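Local coordinates for protein alpha-1,2-mannosidase (Bacteroides thetaiotaomicron, PDB 2WW2) that probably hydrolyses alpha-mannosidic linkages with inversion of configuration, as a member of the calcium-dependent glycoside hydrolase family 92 in a human gut symbiont, at residues Met640-Val645 with Pro650-Gly655; Thr663-Leu666 with Lys670-Val673. All blocks are in the same frame, centred on the assembly; numbering follows the deposited sequence.

Contacts 1 and 2 are successive antiparallel beta hairpins in the catalytic domain, with centres about 15 Å apart. Contact 1 is almost wholly buried. It belongs to a small three-stranded sheet and combines backbone bonds with aromatic and proline packing. Contact 2 is partly buried and belongs to a larger mixed sheet. One face carries the buried Leu664 and Phe672, a leucine-phenylalanine surface; the other, more polar, carries Thr663, His665, Asn671 and Val673. Helix 338-345 packs against both hairpins through Leu344. The two contacts also touch directly: Leu664 CD2 lies 3.8 Å from Met640 SD and 3.9 Å from Phe642 CZ. No other protein chain of the assembly touches either contact.

Contact 1 of 2, residues Met640-Val645 with Pro650-Gly655; sequences MGFYPV and PEYAIG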
loop_
_atom_site.group_PDB
_atom_site.type_symbol
_atom_site.label_atom_id
_atom_site.label_comp_id
_atom_site.label_asym_id
_atom_site.label_seq_id
_atom_site.Cartn_x
_atom_site.Cartn_y
_atom_site.Cartn_z
ATOM N N MET A 640 -31.552 11.307 -2.430
ATOM C CA MET A 640 -32.947 11.235 -2.872
ATOM C C MET A 640 -33.334 9.795 -3.218
ATOM O O MET A 640 -34.512 9.427 -3.176
ATOM C CB MET A 640 -33.173 12.147 -4.098
ATOM C CG MET A 640 -33.121 13.658 -3.785
ATOM S SD MET A 640 -33.723 14.689 -5.152
ATOM C CE MET A 640 -32.637 14.250 -6.511
ATOM N N GLY A 641 -32.363 8.984 -3.613
ATOM C CA GLY A 641 -32.674 7.586 -3.878
ATOM C C GLY A 641 -32.446 7.085 -5.294
ATOM O O GLY A 641 -32.738 5.911 -5.582
ATOM N N PHE A 642 -31.939 7.945 -6.176
ATOM C CA PHE A 642 -31.816 7.582 -7.606
ATOM C C PHE A 642 -30.762 8.441 -8.298
ATOM O O PHE A 642 -30.422 9.511 -7.804
ATOM C CB PHE A 642 -33.170 7.682 -8.344
ATOM C CG PHE A 642 -33.880 8.997 -8.149
ATOM C CD1 PHE A 642 -33.603 10.088 -8.975
ATOM C CD2 PHE A 642 -34.823 9.144 -7.137
ATOM C CE1 PHE A 642 -34.240 11.300 -8.786
ATOM C CE2 PHE A 642 -35.473 10.365 -6.936
ATOM C CZ PHE A 642 -35.186 11.443 -7.756
ATOM N N TYR A 643 -30.226 7.956 -9.419
ATOM C CA TYR A 643 -29.066 8.594 -10.035
ATOM C C TYR A 643 -29.069 8.414 -11.544
ATOM O O TYR A 643 -29.416 7.337 -12.033
ATOM C CB TYR A 643 -27.783 7.963 -9.463
ATOM C CG TYR A 643 -26.509 8.620 -9.908
ATOM C CD1 TYR A 643 -26.005 9.736 -9.241
ATOM C CD2 TYR A 643 -25.789 8.124 -10.991
ATOM C CE1 TYR A 643 -24.810 10.345 -9.634
ATOM C CE2 TYR A 643 -24.589 8.739 -11.397
ATOM C CZ TYR A 643 -24.116 9.843 -10.715
ATOM O OH TYR A 643 -22.940 10.454 -11.122
ATOM N N PRO A 644 -28.695 9.468 -12.289
ATOM C CA PRO A 644 -28.665 9.448 -13.760
ATOM C C PRO A 644 -27.394 8.766 -14.253
ATOM O O PRO A 644 -26.440 9.435 -14.646
ATOM C CB PRO A 644 -28.646 10.945 -14.129
ATOM C CG PRO A 644 -27.888 11.576 -12.997
ATOM C CD PRO A 644 -28.403 10.811 -11.754
ATOM N N VAL A 645 -27.382 7.441 -14.238
ATOM C CA VAL A 645 -26.213 6.691 -14.720
ATOM C C VAL A 645 -25.801 7.078 -16.151
ATOM O O VAL A 645 -24.615 7.232 -16.447
ATOM C CB VAL A 645 -26.494 5.181 -14.626
ATOM C CG1 VAL A 645 -25.386 4.365 -15.333
ATOM C CG2 VAL A 645 -26.608 4.776 -13.139
ATOM N N PRO A 650 -33.351 9.097 -20.551
ATOM C CA PRO A 650 -34.114 9.742 -19.476
ATOM C C PRO A 650 -34.586 8.743 -18.400
ATOM O O PRO A 650 -35.791 8.496 -18.251
ATOM C CB PRO A 650 -35.283 10.413 -20.224
ATOM C CG PRO A 650 -35.466 9.580 -21.487
ATOM C CD PRO A 650 -34.047 9.141 -21.854
ATOM N N GLU A 651 -33.622 8.188 -17.661
ATOM C CA GLU A 651 -33.849 7.133 -16.654
ATOM C C GLU A 651 -32.954 7.454 -15.482
ATOM O O GLU A 651 -31.829 7.921 -15.684
ATOM C CB GLU A 651 -33.314 5.771 -17.148
ATOM C CG GLU A 651 -34.266 4.924 -17.887
ATOM C CD GLU A 651 -33.630 3.665 -18.417
ATOM O OE1 GLU A 651 -32.438 3.342 -18.133
ATOM O OE2 GLU A 651 -34.342 2.991 -19.156
ATOM N N TYR A 652 -33.397 7.113 -14.274
ATOM C CA TYR A 652 -32.545 7.232 -13.100
ATOM C C TYR A 652 -32.524 5.894 -12.372
ATOM O O TYR A 652 -33.589 5.386 -11.988
ATOM C CB TYR A 652 -33.097 8.330 -12.161
ATOM C CG TYR A 652 -33.304 9.676 -12.823
ATOM C CD1 TYR A 652 -32.343 10.678 -12.718
ATOM C CD2 TYR A 652 -34.456 9.940 -13.567
ATOM C CE1 TYR A 652 -32.525 11.906 -13.308
ATOM C CE2 TYR A 652 -34.641 11.160 -14.170
ATOM C CZ TYR A 652 -33.671 12.144 -14.031
ATOM O OH TYR A 652 -33.855 13.357 -14.637
ATOM N N ALA A 653 -31.333 5.311 -12.196
ATOM C CA ALA A 653 -31.209 4.045 -11.489
ATOM C C ALA A 653 -31.480 4.260 -10.003
ATOM O O ALA A 653 -31.032 5.242 -9.412
ATOM C CB ALA A 653 -29.821 3.415 -11.708
ATOM N N ILE A 654 -32.227 3.336 -9.413
ATOM C CA ILE A 654 -32.605 3.427 -8.006
ATOM C C ILE A 654 -31.480 2.918 -7.079
ATOM O O ILE A 654 -30.875 1.861 -7.314
ATOM C CB ILE A 654 -33.969 2.740 -7.758
ATOM C CG1 ILE A 654 -35.054 3.586 -8.436
ATOM C CG2 ILE A 654 -34.273 2.629 -6.229
ATOM C CD1 ILE A 654 -36.400 2.905 -8.579
ATOM N N GLY A 655 -31.177 3.709 -6.058
ATOM C CA GLY A 655 -30.194 3.306 -5.066
ATOM C C GLY A 655 -30.939 3.004 -3.787
ATOM O O GLY A 655 -31.697 2.032 -3.706
#
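Phe642 and Tyr652 meet across an antiparallel beta hairpin, formed by strands 642-643 and 651-654 just after helix 632-640. Their rings make an offset edge-to-face pair. The edge of Phe642 is turned toward the face of Tyr652, with ring centroids 5.6 Å apart and planes at 73°. The two residues are diagonal neighbours, since Phe642 is bridged to Ile654 in a non-hydrogen-bonded pair. Contact is made near the base of Tyr652, where Phe642 CD1 comes 3.7 Å from Tyr652 CB. Phe642 CG sits between its backbone N and carbonyl carbon (chi1 51°), and this places CD1 against Tyr652.

Pro644 meets Tyr652 from the other side of the ring plane. Its CB is 4.0 Å from Tyr652 CD1. The far end of Tyr652 is also held, because its OH is hydrogen-bonded to Lys394 NZ. Leu344 of helix 338-345 and Leu706 of helix 703-707 pack on both Phe642 and Tyr652.

Ala653 pairs with Tyr643, and their side chains lie on the opposite face from Phe642. Tyr643 N donates to Ala653 O at 2.8 Å, in the carbonyl plane. Ala653 N returns a bond of 2.8 Å to Tyr643 O. The methyl CB of Ala653 packs 3.8 Å from Val645 CG2. Pro644 is the centre of an inverse gamma turn, so Tyr643 O also receives a weak bond from Val645 N.

Gly641 leaves the helix with positive phi, where a CB would press on the preceding carbonyl oxygen. Its own O accepts Gly655 N at 2.7 Å. This donor stands above the carbonyl plane of Gly641, 46° out of it.

Contact 2 of 2, residues Thr663-Leu666 with Lys670-Val673; sequences TLHL and KNFV
Thr663-His665 and Asn671-Val673 run antiparallel as a beta hairpin, their strand axes 4.6 Å apart at 165°. The hairpin forms part of a mixed sheet between strands 274-277 and 710-717. Leu664 and Phe672 are the hydrogen-bonded pair. Leu664 N donates almost straight to Phe672 O at 2.8 Å, and Phe672 N to Leu664 O at 3.0 Å. Toward the loop, Leu666 N donates to Lys670 O at 2.8 Å, nearly along the C=O axis.

Leu666 and Phe672 lie side by side, with Leu666 CD1 4.2 Å from Phe672 CB. Phe672 CG is anti to the backbone N (chi1 -168°), and this carries the ring away from strand 661-665; the residue packs on Leu712. Leu664 and Leu666 both pack on Leu344 and Leu345.

On the other face the imidazole edge of His665 meets the amide of Asn671, the two planes 87° apart. His665 NE2 is hydrogen-bonded to Glu275 OE1. With an alanine here the imidazole is gone, and Glu275 OE1 is likely to lose this partner and a gap to open beside Asn671. Farther along that face, Thr663 OG1 touches Val673 CG2 at 3.6 Å.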
loop_
_atom_site.group_PDB
_atom_site.type_symbol
_atom_site.label_atom_id
_atom_site.label_comp_id
_atom_site.label_asym_id
_atom_site.label_seq_id
_atom_site.Cartn_x
_atom_site.Cartn_y
_atom_site.Cartn_z
ATOM N N THR A 663 -39.329 15.264 -0.886
ATOM C CA THR A 663 -40.371 15.725 -1.780
ATOM C C THR A 663 -39.735 16.642 -2.814
ATOM O O THR A 663 -39.092 17.637 -2.472
ATOM C CB THR A 663 -41.440 16.507 -1.017
ATOM O OG1 THR A 663 -42.021 15.661 -0.020
ATOM C CG2 THR A 663 -42.545 16.983 -1.960
ATOM N N LEU A 664 -39.893 16.281 -4.081
ATOM C CA LEU A 664 -39.375 17.080 -5.164
ATOM C C LEU A 664 -40.512 17.941 -5.713
ATOM O O LEU A 664 -41.555 17.419 -6.123
ATOM C CB LEU A 664 -38.804 16.172 -6.257
ATOM C CG LEU A 664 -37.482 15.446 -5.978
ATOM C CD1 LEU A 664 -37.667 14.258 -5.006
ATOM C CD2 LEU A 664 -36.911 14.952 -7.288
ATOM N N HIS A 665 -40.310 19.260 -5.703
ATOM C CA HIS A 665 -41.294 20.210 -6.202
ATOM C C HIS A 665 -40.951 20.543 -7.628
ATOM O O HIS A 665 -40.028 21.323 -7.900
ATOM C CB HIS A 665 -41.320 21.456 -5.320
ATOM C CG HIS A 665 -41.823 21.172 -3.940
ATOM N ND1 HIS A 665 -43.111 20.741 -3.699
ATOM C CD2 HIS A 665 -41.204 21.208 -2.736
ATOM C CE1 HIS A 665 -43.268 20.534 -2.401
ATOM N NE2 HIS A 665 -42.124 20.805 -1.794
ATOM N N LEU A 666 -41.676 19.899 -8.534
ATOM C CA LEU A 666 -41.391 19.967 -9.955
ATOM C C LEU A 666 -42.280 20.985 -10.666
ATOM O O LEU A 666 -43.193 21.562 -10.059
ATOM C CB LEU A 666 -41.519 18.572 -10.568
ATOM C CG LEU A 666 -40.595 17.562 -9.869
ATOM C CD1 LEU A 666 -40.904 16.126 -10.245
ATOM C CD2 LEU A 666 -39.123 17.860 -10.139
ATOM N N LYS A 670 -46.414 19.872 -9.892
ATOM C CA LYS A 670 -46.302 18.432 -9.654
ATOM C C LYS A 670 -45.282 18.159 -8.566
ATOM O O LYS A 670 -44.217 18.773 -8.547
ATOM C CB LYS A 670 -45.894 17.679 -10.923
ATOM C CG LYS A 670 -46.744 17.981 -12.138
ATOM C CD LYS A 670 -48.202 17.570 -11.942
ATOM C CE LYS A 670 -48.994 17.827 -13.235
ATOM N NZ LYS A 670 -50.462 17.723 -13.018
ATOM N N ASN A 671 -45.609 17.245 -7.664
ATOM C CA ASN A 671 -44.692 16.853 -6.594
ATOM C C ASN A 671 -44.442 15.357 -6.640
ATOM O O ASN A 671 -45.379 14.566 -6.804
ATOM C CB ASN A 671 -45.291 17.221 -5.240
ATOM C CG ASN A 671 -45.620 18.697 -5.145
ATOM O OD1 ASN A 671 -44.762 19.541 -5.363
ATOM N ND2 ASN A 671 -46.874 19.014 -4.848
ATOM N N PHE A 672 -43.183 14.958 -6.521
ATOM C CA PHE A 672 -42.876 13.540 -6.442
ATOM C C PHE A 672 -42.258 13.248 -5.096
ATOM O O PHE A 672 -41.259 13.875 -4.714
ATOM C CB PHE A 672 -41.935 13.093 -7.566
ATOM C CG PHE A 672 -41.843 11.588 -7.685
ATOM C CD1 PHE A 672 -42.678 10.901 -8.535
ATOM C CD2 PHE A 672 -40.958 10.866 -6.889
ATOM C CE1 PHE A 672 -42.625 9.519 -8.632
ATOM C CE2 PHE A 672 -40.895 9.484 -6.978
ATOM C CZ PHE A 672 -41.741 8.808 -7.855
ATOM N N VAL A 673 -42.840 12.299 -4.376
ATOM C CA VAL A 673 -42.339 11.930 -3.049
ATOM C C VAL A 673 -41.630 10.579 -3.053
ATOM O O VAL A 673 -42.168 9.596 -3.567
ATOM C CB VAL A 673 -43.492 11.865 -2.044
ATOM C CG1 VAL A 673 -43.037 11.222 -0.698
ATOM C CG2 VAL A 673 -44.086 13.263 -1.835
#